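Local coordinates for protein hydroxymethyldihydropterin pyrophosphokinase-dihydropteroate synthase, putative (Plasmodium vivax, PDB 5Z79) that probably makes dihydropteroate for folate synthesis in two steps, transferring pyrophosphate from ATP to hydroxymethyldihydropterin and then condensing that product with 4-aminobenzoate, at residues G20-K25 with S158-L163; V28-T33 with R77-I82; Y183-M188 with M205-I210. All blocks are in the same frame, centred on the assembly; numbering follows the deposited sequence.

Contact 1. Residues G20-K25 with S158-L163. With PE0 (pterine), chain K.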
loop_
_atom_site.group_PDB
_atom_site.type_symbol
_atom_site.label_atom_id
_atom_site.label_comp_id
_atom_site.label_asym_id
_atom_site.label_seq_id
_atom_site.Cartn_x
_atom_site.Cartn_y
_atom_site.Cartn_z
ATOM N N GLY A 20 23.259 -21.968 19.757
ATOM C CA GLY A 20 22.034 -21.498 20.351
ATOM C C GLY A 20 22.271 -20.625 21.542
ATOM O O GLY A 20 23.027 -20.994 22.412
ATOM N N THR A 21 21.606 -19.470 21.565
ATOM C CA THR A 21 21.633 -18.548 22.704
ATOM C C THR A 21 20.226 -18.013 23.054
ATOM O O THR A 21 19.311 -18.031 22.218
ATOM C CB THR A 21 22.643 -17.404 22.470
ATOM O OG1 THR A 21 22.650 -16.535 23.590
ATOM C CG2 THR A 21 22.288 -16.586 21.275
ATOM N N ASN A 22 20.076 -17.579 24.311
ATOM C CA ASN A 22 18.858 -16.903 24.836
ATOM C C ASN A 22 18.948 -15.387 24.940
ATOM O O ASN A 22 17.919 -14.750 25.149
ATOM C CB ASN A 22 18.520 -17.400 26.244
ATOM C CG ASN A 22 17.991 -18.821 26.249
ATOM O OD1 ASN A 22 18.531 -19.679 26.934
ATOM N ND2 ASN A 22 16.923 -19.079 25.494
ATOM N N ASP A 23 20.154 -14.814 24.813
ATOM C CA ASP A 23 20.376 -13.396 25.102
ATOM C C ASP A 23 20.193 -12.556 23.838
ATOM O O ASP A 23 21.137 -12.416 23.049
ATOM C CB ASP A 23 21.766 -13.178 25.712
ATOM C CG ASP A 23 22.081 -11.702 25.966
ATOM O OD1 ASP A 23 21.363 -10.833 25.452
ATOM O OD2 ASP A 23 23.059 -11.389 26.671
ATOM N N LYS A 24 18.994 -11.991 23.651
ATOM C CA LYS A 24 18.703 -11.175 22.469
ATOM C C LYS A 24 19.538 -9.876 22.314
ATOM O O LYS A 24 19.860 -9.464 21.201
ATOM C CB LYS A 24 17.207 -10.816 22.433
ATOM C CG LYS A 24 16.804 -10.088 21.157
ATOM C CD LYS A 24 15.526 -9.302 21.281
ATOM C CE LYS A 24 15.336 -8.495 19.994
ATOM N NZ LYS A 24 13.927 -8.003 19.932
ATOM N N LYS A 25 19.829 -9.190 23.404
ATOM C CA LYS A 25 20.502 -7.909 23.248
ATOM C C LYS A 25 21.888 -8.114 22.685
ATOM O O LYS A 25 22.254 -7.464 21.740
ATOM C CB LYS A 25 20.601 -7.139 24.563
ATOM C CG LYS A 25 20.985 -5.662 24.367
ATOM C CD LYS A 25 21.409 -4.972 25.668
ATOM C CE LYS A 25 22.803 -5.448 26.124
ATOM N NZ LYS A 25 23.143 -5.540 27.591
ATOM N N SER A 158 11.891 -16.770 27.658
ATOM C CA SER A 158 12.672 -16.211 26.558
ATOM C C SER A 158 12.457 -16.888 25.172
ATOM O O SER A 158 11.782 -17.915 25.031
ATOM C CB SER A 158 14.160 -16.251 26.941
ATOM O OG SER A 158 14.921 -15.426 26.069
ATOM N N TYR A 159 13.035 -16.274 24.151
ATOM C CA TYR A 159 13.055 -16.852 22.828
ATOM C C TYR A 159 14.418 -17.486 22.668
ATOM O O TYR A 159 15.310 -17.246 23.480
ATOM C CB TYR A 159 12.873 -15.749 21.787
ATOM C CG TYR A 159 11.431 -15.267 21.588
ATOM C CD1 TYR A 159 10.586 -15.919 20.669
ATOM C CD2 TYR A 159 10.926 -14.162 22.278
ATOM C CE1 TYR A 159 9.293 -15.509 20.453
ATOM C CE2 TYR A 159 9.634 -13.747 22.065
ATOM C CZ TYR A 159 8.817 -14.430 21.147
ATOM O OH TYR A 159 7.497 -14.058 20.890
ATOM N N PHE A 160 14.581 -18.288 21.626
ATOM C CA PHE A 160 15.886 -18.864 21.310
ATOM C C PHE A 160 16.380 -18.348 19.991
ATOM O O PHE A 160 15.638 -18.341 19.007
ATOM C CB PHE A 160 15.844 -20.388 21.241
ATOM C CG PHE A 160 16.165 -21.058 22.550
ATOM C CD1 PHE A 160 17.512 -21.302 22.916
ATOM C CD2 PHE A 160 15.119 -21.467 23.428
ATOM C CE1 PHE A 160 17.812 -21.941 24.124
ATOM C CE2 PHE A 160 15.414 -22.096 24.642
ATOM C CZ PHE A 160 16.762 -22.333 24.992
ATOM N N PHE A 161 17.639 -17.931 19.974
ATOM C CA PHE A 161 18.248 -17.467 18.755
ATOM C C PHE A 161 19.227 -18.499 18.263
ATOM O O PHE A 161 20.161 -18.906 18.970
ATOM C CB PHE A 161 18.871 -16.127 18.990
ATOM C CG PHE A 161 17.888 -15.153 19.502
ATOM C CD1 PHE A 161 17.130 -14.424 18.632
ATOM C CD2 PHE A 161 17.653 -15.051 20.856
ATOM C CE1 PHE A 161 16.183 -13.558 19.102
ATOM C CE2 PHE A 161 16.711 -14.178 21.344
ATOM C CZ PHE A 161 15.966 -13.437 20.464
ATOM N N ASN A 162 18.981 -18.931 17.036
ATOM C CA ASN A 162 19.531 -20.149 16.569
ATOM C C ASN A 162 20.197 -20.020 15.231
ATOM O O ASN A 162 19.619 -19.440 14.315
ATOM C CB ASN A 162 18.416 -21.182 16.501
ATOM C CG ASN A 162 18.362 -22.037 17.740
ATOM O OD1 ASN A 162 17.331 -22.131 18.406
ATOM N ND2 ASN A 162 19.483 -22.662 18.064
ATOM N N LEU A 163 21.402 -20.596 15.142
ATOM C CA LEU A 163 22.223 -20.600 13.937
ATOM C C LEU A 163 22.826 -21.974 13.693
ATOM O O LEU A 163 23.223 -22.680 14.609
ATOM C CB LEU A 163 23.364 -19.592 14.086
ATOM C CG LEU A 163 24.439 -19.571 12.997
ATOM C CD1 LEU A 163 23.857 -19.244 11.627
ATOM C CD2 LEU A 163 25.526 -18.583 13.378
HETATM C C1 PE0 K . 16.955 -25.067 22.382
HETATM C C4 PE0 K . 17.186 -23.983 21.442
HETATM O O4 PE0 K . 18.254 -23.363 21.397
HETATM N N2 PE0 K . 16.177 -23.647 20.655
HETATM C C3 PE0 K . 14.997 -24.262 20.688
HETATM N N6 PE0 K . 14.059 -23.848 19.829
HETATM N N1 PE0 K . 14.740 -25.274 21.519
HETATM C C2 PE0 K . 15.659 -25.684 22.371
HETATM N N3 PE0 K . 15.422 -26.661 23.213
HETATM C C6 PE0 K . 16.351 -27.079 24.063
HETATM C C5 PE0 K . 17.582 -26.485 24.090
HETATM N N4 PE0 K . 17.851 -25.493 23.255
#

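Contact 2. Residues V28-T33 with R77-I82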
loop_
_atom_site.group_PDB
_atom_site.type_symbol
_atom_site.label_atom_id
_atom_site.label_comp_id
_atom_site.label_asym_id
_atom_site.label_seq_id
_atom_site.Cartn_x
_atom_site.Cartn_y
_atom_site.Cartn_z
ATOM N N VAL A 28 24.247 -11.140 18.709
ATOM C CA VAL A 28 25.181 -11.185 17.583
ATOM C C VAL A 28 26.611 -11.457 18.066
ATOM O O VAL A 28 27.256 -12.333 17.568
ATOM C CB VAL A 28 25.183 -9.863 16.772
ATOM C CG1 VAL A 28 26.185 -9.912 15.628
ATOM C CG2 VAL A 28 23.801 -9.575 16.235
ATOM N N THR A 29 27.071 -10.677 19.038
ATOM C CA THR A 29 28.396 -10.784 19.615
ATOM C C THR A 29 28.664 -12.163 20.200
ATOM O O THR A 29 29.772 -12.676 20.090
ATOM C CB THR A 29 28.562 -9.802 20.790
ATOM O OG1 THR A 29 27.938 -8.545 20.492
ATOM C CG2 THR A 29 30.003 -9.561 21.075
ATOM N N ILE A 30 27.662 -12.752 20.836
ATOM C CA ILE A 30 27.817 -14.049 21.449
ATOM C C ILE A 30 27.975 -15.124 20.371
ATOM O O ILE A 30 28.809 -15.997 20.488
ATOM C CB ILE A 30 26.638 -14.365 22.391
ATOM C CG1 ILE A 30 26.824 -13.681 23.745
ATOM C CG2 ILE A 30 26.501 -15.855 22.625
ATOM C CD1 ILE A 30 25.568 -13.652 24.599
ATOM N N LEU A 31 27.186 -15.079 19.315
ATOM C CA LEU A 31 27.287 -16.122 18.282
ATOM C C LEU A 31 28.534 -15.886 17.466
ATOM O O LEU A 31 29.213 -16.810 17.113
ATOM C CB LEU A 31 26.033 -16.187 17.375
ATOM C CG LEU A 31 24.707 -16.418 18.143
ATOM C CD1 LEU A 31 23.511 -15.937 17.357
ATOM C CD2 LEU A 31 24.512 -17.873 18.530
ATOM N N GLU A 32 28.871 -14.643 17.187
ATOM C CA GLU A 32 29.993 -14.362 16.325
ATOM C C GLU A 32 31.261 -14.565 17.103
ATOM O O GLU A 32 32.271 -15.022 16.517
ATOM C CB GLU A 32 29.898 -12.965 15.717
ATOM C CG GLU A 32 28.811 -12.893 14.631
ATOM C CD GLU A 32 28.785 -11.587 13.845
ATOM O OE1 GLU A 32 29.329 -10.569 14.354
ATOM O OE2 GLU A 32 28.214 -11.597 12.719
ATOM N N THR A 33 31.251 -14.314 18.409
ATOM C CA THR A 33 32.380 -14.833 19.189
ATOM C C THR A 33 32.507 -16.391 19.064
ATOM O O THR A 33 33.600 -16.913 18.904
ATOM C CB THR A 33 32.348 -14.383 20.667
ATOM O OG1 THR A 33 32.692 -12.979 20.781
ATOM C CG2 THR A 33 33.335 -15.232 21.513
ATOM N N ARG A 77 22.296 -8.851 31.458
ATOM C CA ARG A 77 22.976 -9.149 30.201
ATOM C C ARG A 77 24.393 -8.554 30.144
ATOM O O ARG A 77 24.571 -7.465 29.618
ATOM C CB ARG A 77 22.148 -8.637 29.022
ATOM N N ASP A 78 25.404 -9.256 30.640
ATOM C CA ASP A 78 26.759 -8.697 30.626
ATOM C C ASP A 78 27.760 -9.410 29.755
ATOM O O ASP A 78 27.957 -10.592 29.879
ATOM C CB ASP A 78 27.341 -8.650 32.020
ATOM C CG ASP A 78 28.572 -7.833 32.079
ATOM O OD1 ASP A 78 28.663 -6.903 31.294
ATOM O OD2 ASP A 78 29.458 -8.103 32.898
ATOM N N ILE A 79 28.415 -8.663 28.890
ATOM C CA ILE A 79 29.428 -9.239 28.003
ATOM C C ILE A 79 30.618 -8.272 27.890
ATOM O O ILE A 79 31.317 -8.273 26.874
ATOM C CB ILE A 79 28.853 -9.426 26.566
ATOM C CG1 ILE A 79 28.420 -8.059 25.951
ATOM C CG2 ILE A 79 27.690 -10.405 26.569
ATOM C CD1 ILE A 79 28.109 -8.093 24.454
ATOM N N SER A 80 30.840 -7.446 28.915
ATOM C CA SER A 80 31.874 -6.392 28.860
ATOM C C SER A 80 33.310 -6.967 29.007
ATOM O O SER A 80 34.299 -6.213 29.031
ATOM C CB SER A 80 31.619 -5.384 29.966
ATOM O OG SER A 80 31.701 -6.069 31.203
ATOM N N TRP A 81 33.386 -8.301 29.118
ATOM C CA TRP A 81 34.614 -9.081 29.217
ATOM C C TRP A 81 34.964 -9.778 27.898
ATOM O O TRP A 81 36.049 -10.286 27.763
ATOM C CB TRP A 81 34.471 -10.145 30.333
ATOM C CG TRP A 81 33.227 -10.985 30.206
ATOM C CD1 TRP A 81 31.987 -10.732 30.764
ATOM C CD2 TRP A 81 33.078 -12.176 29.447
ATOM N NE1 TRP A 81 31.082 -11.700 30.401
ATOM C CE2 TRP A 81 31.719 -12.607 29.595
ATOM C CE3 TRP A 81 33.950 -12.933 28.660
ATOM C CZ2 TRP A 81 31.214 -13.778 28.977
ATOM C CZ3 TRP A 81 33.452 -14.107 28.036
ATOM C CH2 TRP A 81 32.077 -14.508 28.196
ATOM N N ILE A 82 34.064 -9.811 26.922
ATOM C CA ILE A 82 34.285 -10.662 25.734
ATOM C C ILE A 82 35.424 -10.204 24.827
ATOM O O ILE A 82 36.135 -11.002 24.220
ATOM C CB ILE A 82 32.986 -10.832 24.889
ATOM C CG1 ILE A 82 32.189 -12.041 25.434
ATOM C CG2 ILE A 82 33.305 -10.988 23.377
ATOM C CD1 ILE A 82 31.010 -12.482 24.577
#

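Contact 3. Residues Y183-M188 with M205-I210. With APC (diphosphomethylphosphonic acid adenosyl ester), chain H.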
loop_
_atom_site.group_PDB
_atom_site.type_symbol
_atom_site.label_atom_id
_atom_site.label_comp_id
_atom_site.label_asym_id
_atom_site.label_seq_id
_atom_site.Cartn_x
_atom_site.Cartn_y
_atom_site.Cartn_z
ATOM N N TYR A 183 35.034 -27.039 25.720
ATOM C CA TYR A 183 36.101 -26.090 26.050
ATOM C C TYR A 183 35.711 -24.666 25.679
ATOM O O TYR A 183 35.824 -23.783 26.498
ATOM C CB TYR A 183 37.428 -26.481 25.344
ATOM C CG TYR A 183 38.702 -25.723 25.814
ATOM C CD1 TYR A 183 39.157 -25.813 27.123
ATOM C CD2 TYR A 183 39.441 -24.936 24.935
ATOM C CE1 TYR A 183 40.300 -25.133 27.545
ATOM C CE2 TYR A 183 40.577 -24.251 25.348
ATOM C CZ TYR A 183 41.011 -24.349 26.658
ATOM O OH TYR A 183 42.157 -23.672 27.077
ATOM N N ILE A 184 35.282 -24.459 24.437
ATOM C CA ILE A 184 34.844 -23.148 23.921
ATOM C C ILE A 184 33.718 -22.536 24.775
ATOM O O ILE A 184 33.883 -21.472 25.322
ATOM C CB ILE A 184 34.449 -23.285 22.429
ATOM C CG1 ILE A 184 35.743 -23.366 21.570
ATOM C CG2 ILE A 184 33.518 -22.184 21.971
ATOM C CD1 ILE A 184 35.566 -24.020 20.208
ATOM N N GLU A 185 32.598 -23.230 24.927
ATOM C CA GLU A 185 31.535 -22.803 25.829
ATOM C C GLU A 185 32.113 -22.346 27.161
ATOM O O GLU A 185 31.862 -21.228 27.575
ATOM C CB GLU A 185 30.510 -23.948 26.072
ATOM C CG GLU A 185 29.431 -24.190 24.985
ATOM C CD GLU A 185 28.559 -25.453 25.232
ATOM O OE1 GLU A 185 28.481 -25.892 26.398
ATOM O OE2 GLU A 185 27.941 -26.021 24.280
ATOM N N GLN A 186 32.901 -23.180 27.817
ATOM C CA GLN A 186 33.398 -22.806 29.132
ATOM C C GLN A 186 34.209 -21.517 29.067
ATOM O O GLN A 186 34.159 -20.698 29.985
ATOM C CB GLN A 186 34.193 -23.952 29.766
ATOM C CG GLN A 186 33.398 -25.246 29.917
ATOM C CD GLN A 186 32.090 -25.063 30.672
ATOM O OE1 GLN A 186 31.754 -23.960 31.098
ATOM N NE2 GLN A 186 31.346 -26.152 30.838
ATOM N N ILE A 187 34.954 -21.339 27.984
ATOM C CA ILE A 187 35.785 -20.155 27.823
ATOM C C ILE A 187 34.978 -18.874 27.866
ATOM O O ILE A 187 35.524 -17.797 27.976
ATOM C CB ILE A 187 36.602 -20.223 26.510
ATOM C CG1 ILE A 187 37.835 -21.119 26.706
ATOM C CG2 ILE A 187 37.118 -18.852 26.082
ATOM C CD1 ILE A 187 38.508 -21.500 25.410
ATOM N N MET A 188 33.673 -19.002 27.773
ATOM C CA MET A 188 32.789 -17.876 27.750
ATOM C C MET A 188 32.026 -17.787 29.089
ATOM O O MET A 188 31.889 -16.700 29.662
ATOM C CB MET A 188 31.840 -18.017 26.543
ATOM C CG MET A 188 32.527 -18.344 25.193
ATOM S SD MET A 188 31.544 -17.985 23.682
ATOM C CE MET A 188 32.105 -19.300 22.638
ATOM N N MET A 205 23.735 -19.208 28.059
ATOM C CA MET A 205 24.461 -18.159 27.349
ATOM C C MET A 205 24.860 -18.476 25.911
ATOM O O MET A 205 24.641 -17.664 25.006
ATOM C CB MET A 205 25.721 -17.796 28.081
ATOM C CG MET A 205 26.407 -16.720 27.289
ATOM S SD MET A 205 27.895 -16.157 28.049
ATOM C CE MET A 205 28.380 -15.093 26.700
ATOM N N ILE A 206 25.504 -19.638 25.749
ATOM C CA ILE A 206 25.833 -20.185 24.444
ATOM C C ILE A 206 25.736 -21.703 24.595
ATOM O O ILE A 206 25.952 -22.240 25.688
ATOM C CB ILE A 206 27.223 -19.694 23.962
ATOM C CG1 ILE A 206 27.670 -20.350 22.655
ATOM C CG2 ILE A 206 28.266 -19.933 25.030
ATOM C CD1 ILE A 206 26.931 -19.861 21.446
ATOM N N ASP A 207 25.331 -22.375 23.513
ATOM C CA ASP A 207 25.342 -23.819 23.457
ATOM C C ASP A 207 25.587 -24.361 22.060
ATOM O O ASP A 207 24.773 -24.106 21.160
ATOM C CB ASP A 207 24.031 -24.398 23.948
ATOM C CG ASP A 207 24.222 -25.828 24.428
ATOM O OD1 ASP A 207 25.070 -25.952 25.371
ATOM O OD2 ASP A 207 23.586 -26.813 23.880
ATOM N N ILE A 208 26.644 -25.166 21.911
ATOM C CA ILE A 208 27.116 -25.607 20.601
ATOM C C ILE A 208 27.145 -27.127 20.495
ATOM O O ILE A 208 27.991 -27.786 21.121
ATOM C CB ILE A 208 28.543 -25.109 20.292
ATOM C CG1 ILE A 208 28.711 -23.608 20.574
ATOM C CG2 ILE A 208 28.868 -25.335 18.826
ATOM C CD1 ILE A 208 30.139 -23.192 20.818
ATOM N N ASP A 209 26.258 -27.677 19.662
ATOM C CA ASP A 209 26.110 -29.109 19.525
ATOM C C ASP A 209 26.461 -29.598 18.103
ATOM O O ASP A 209 26.353 -28.867 17.133
ATOM C CB ASP A 209 24.692 -29.507 19.944
ATOM C CG ASP A 209 24.243 -28.896 21.336
ATOM O OD1 ASP A 209 24.973 -28.994 22.366
ATOM O OD2 ASP A 209 23.100 -28.348 21.415
ATOM N N ILE A 210 26.956 -30.824 18.014
ATOM C CA ILE A 210 27.258 -31.473 16.757
ATOM C C ILE A 210 26.054 -32.219 16.315
ATOM O O ILE A 210 25.613 -33.156 16.972
ATOM C CB ILE A 210 28.376 -32.534 16.870
ATOM C CG1 ILE A 210 29.628 -31.964 17.549
ATOM C CG2 ILE A 210 28.727 -33.086 15.483
ATOM C CD1 ILE A 210 30.366 -32.939 18.424
HETATM P PG APC H . 20.534 -29.324 23.409
HETATM O O1G APC H . 20.504 -27.875 22.971
HETATM O O2G APC H . 21.892 -29.962 23.226
HETATM O O3G APC H . 19.411 -30.143 22.813
HETATM P PB APC H . 21.162 -28.826 26.228
HETATM O O1B APC H . 20.272 -28.442 27.379
HETATM O O2B APC H . 22.062 -27.738 25.720
HETATM O O3B APC H . 20.274 -29.327 25.003
HETATM P PA APC H . 23.962 -29.982 26.677
HETATM O O1A APC H . 24.265 -28.829 27.593
HETATM O O2A APC H . 24.433 -29.830 25.254
HETATM C C3A APC H . 22.163 -30.282 26.686
HETATM O "O5'" APC H . 24.645 -31.287 27.298
HETATM C "C5'" APC H . 23.938 -32.429 27.849
HETATM C "C4'" APC H . 24.552 -33.699 27.313
HETATM O "O4'" APC H . 24.490 -33.670 25.866
HETATM C "C3'" APC H . 26.026 -33.949 27.672
HETATM O "O3'" APC H . 26.158 -35.179 28.363
HETATM C "C2'" APC H . 26.764 -33.961 26.325
HETATM O "O2'" APC H . 27.735 -34.977 26.207
HETATM C "C1'" APC H . 25.650 -34.254 25.332
HETATM N N9 APC H . 25.883 -33.690 24.007
HETATM C C8 APC H . 26.116 -32.377 23.669
HETATM N N7 APC H . 26.270 -32.187 22.377
HETATM C C5 APC H . 26.121 -33.453 21.828
HETATM C C6 APC H . 26.169 -33.927 20.501
HETATM N N6 APC H . 26.377 -33.156 19.440
HETATM N N1 APC H . 25.970 -35.250 20.305
HETATM C C2 APC H . 25.752 -36.024 21.379
HETATM N N3 APC H . 25.687 -35.698 22.664
HETATM C C4 APC H . 25.881 -34.382 22.825
#

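Contact 1. Residues G20-K25 with S158-L163
Gly20 and Thr21 pair with Asn162 and Phe161 where two antiparallel strands, 13-21 and 160-169, run side by side at the edge of the pterin pocket of the pyrophosphokinase. Thr21 and Phe161 form the hydrogen-bonded pair: Thr21 N donates to Phe161 O (3.0 Å) and Phe161 N donates to Thr21 O (2.8 Å). Gly20 faces Asn162 in the adjoining non-hydrogen-bonded pair. Past Thr21 the first strand gives way to an ST turn, in which Thr21 OG1 accepts from Asp23 N; the same hydroxyl is bonded to Met205 O.

Asn22 then carries the pairing on with its side chain. ND2 binds Tyr159 O at 3.2 Å, the acceptor lying in the plane of the amide but the donor 41° out of the carbonyl plane. Because CG sits beside the backbone N (chi1 -71°), the amide swings across the Phe160 ring and puts ND2 over the ring centre, with the two planes 58° apart. Pterine lies against the opposite face of that ring, its C4 offset toward the rim. An aromatic ring packed on the pterin and an asparagine two residues on, bonded to its ring nitrogen, are consistent with the pterin site of other HPPKs: Asn162 OD1 accepts from N2 of the pterine at 2.9 Å, while Asn162 ND2 is tied to Phe19 O and Thr54 OG1 also bonds the ligand.

On the other face of the sheet, Thr21 CG2 sits 4.1 Å from Phe161 CB, under helix 27-42. The Phe161 ring reaches on to the aliphatic part of Lys24, whose CB lies 3.5 Å from Phe161 CZ. From there the extended lysine chain leads away to Tyr330 OH.

Contact 2. Residues V28-T33 with R77-I82
Thr33 and Ile30, one helical turn apart on helix 27-42, take Ile82 of the 77-82 loop against them, and all three residues of this close part of the contact are buried. Ile82 rests its CG2 methyl on Thr33 OG1, while its other branch ends with CD1 4.4 Å from Ile30 CG1, so that both branches of the isoleucine meet the helix. Thr33 OG1 lies beside the backbone N of its own residue (chi1 -73°), which leaves it near Thr29 O one turn back; outside the two segments it has a weak bond to Asn493 OD1.

Toward the surface the fit is slacker. Ile79 and Thr29 are both partly exposed, and they touch by the end of one chain: Ile79 CD1 stands 4.0 Å from Thr29 OG1 and about as far from two carbons of the same side chain. Ile79 CG1 takes the place between its backbone N and carbonyl carbon (chi1 61°), and this sends CD1 toward Thr29 while CG2 turns to Ile30 CD1, 4.4 Å away. Farther out still, Asp78 and Ser80 are exposed. Asp78 OD1 accepts from Ser80 N, an Asx turn, and also from Ser80 OG.

A type I beta turn from Ile79 to Ile82, closed by Ile82 N bonding Ile79 O at 3.1 Å, presents both isoleucines to the helix. Trp81, between them, offers one ring face to Ile82 CG1 and lies beside Met188 of helix 174-188. Here the loop after strand 43-54 lays aliphatic side chains on helix 27-42, the first helix of the ferredoxin-like alpha/beta core of the HPPK fold.

Contact 3. Residues Y183-M188 with M205-I210
Glu185 reaches from its helix to the strand end-on, while Ile184 beside it crosses Ile208 at about a right angle. The glutamate chain is extended beyond CG, and OE2 accepts from Ile208 N at 2.8 Å in an almost straight bond (177°). The N-H arrives on the anti side of the carboxylate, 24° out of its plane. This buried glutamate thereby links the helix to the strand backbone. The same OE2 lies 3.1 Å from Asp207 OD1, two acceptors close together, with the carboxylate planes 40° apart. Arg204 forms a salt bridge with Asp207 OD1, and Lys182 makes a long, weak ion pair with Glu185 OE2.

Helix 183-188 and strand 207-210 run antiparallel, their axes 8.7 Å apart, as expected for the second helix of the ferredoxin-like HPPK core and the strand that follows it. Ile206 and Ile208 both point to the helix. Ile184 CG2 touches Ile208 CD1 at 3.7 Å, and Met188 SD comes to 4.0 Å from Ile206 CG2 at a slant; Met188 also packs on Ala34 and Leu37 of helix 27-42.

Asp207 and Asp209 leave the strand on its other side, toward the bound ATP analogue. Asp207 OD2 lies 2.6 Å from O2B of the analogue's beta phosphate, and Asp209 OD2 lies 2.7 Å from O2G of the gamma phosphate. The pair probably corresponds to the two aspartates that bind magnesium in other HPPKs. Farther along, Ile210 O accepts from N6 of the adenine at 2.6 Å.

From the N terminus, strand 13-21 leads into the turn at 22-25 and then helix 27-42. Contact 2 closes a loop from this helix to 77-82, and it is nested within the larger loop that contact 1 closes when the chain returns as strand 160-169. Contact 3 follows in series, a short closure between helix 174-188 and strand 207-213. Strand 13-21 lies between strands 160-169 and 207-213, so contacts 1 and 3 serve one antiparallel sheet and are joined through Thr21 and Met205. Contact 2 sits over the helical layer, where Thr33 of helix 27-42 packs on Met188 of helix 174-188.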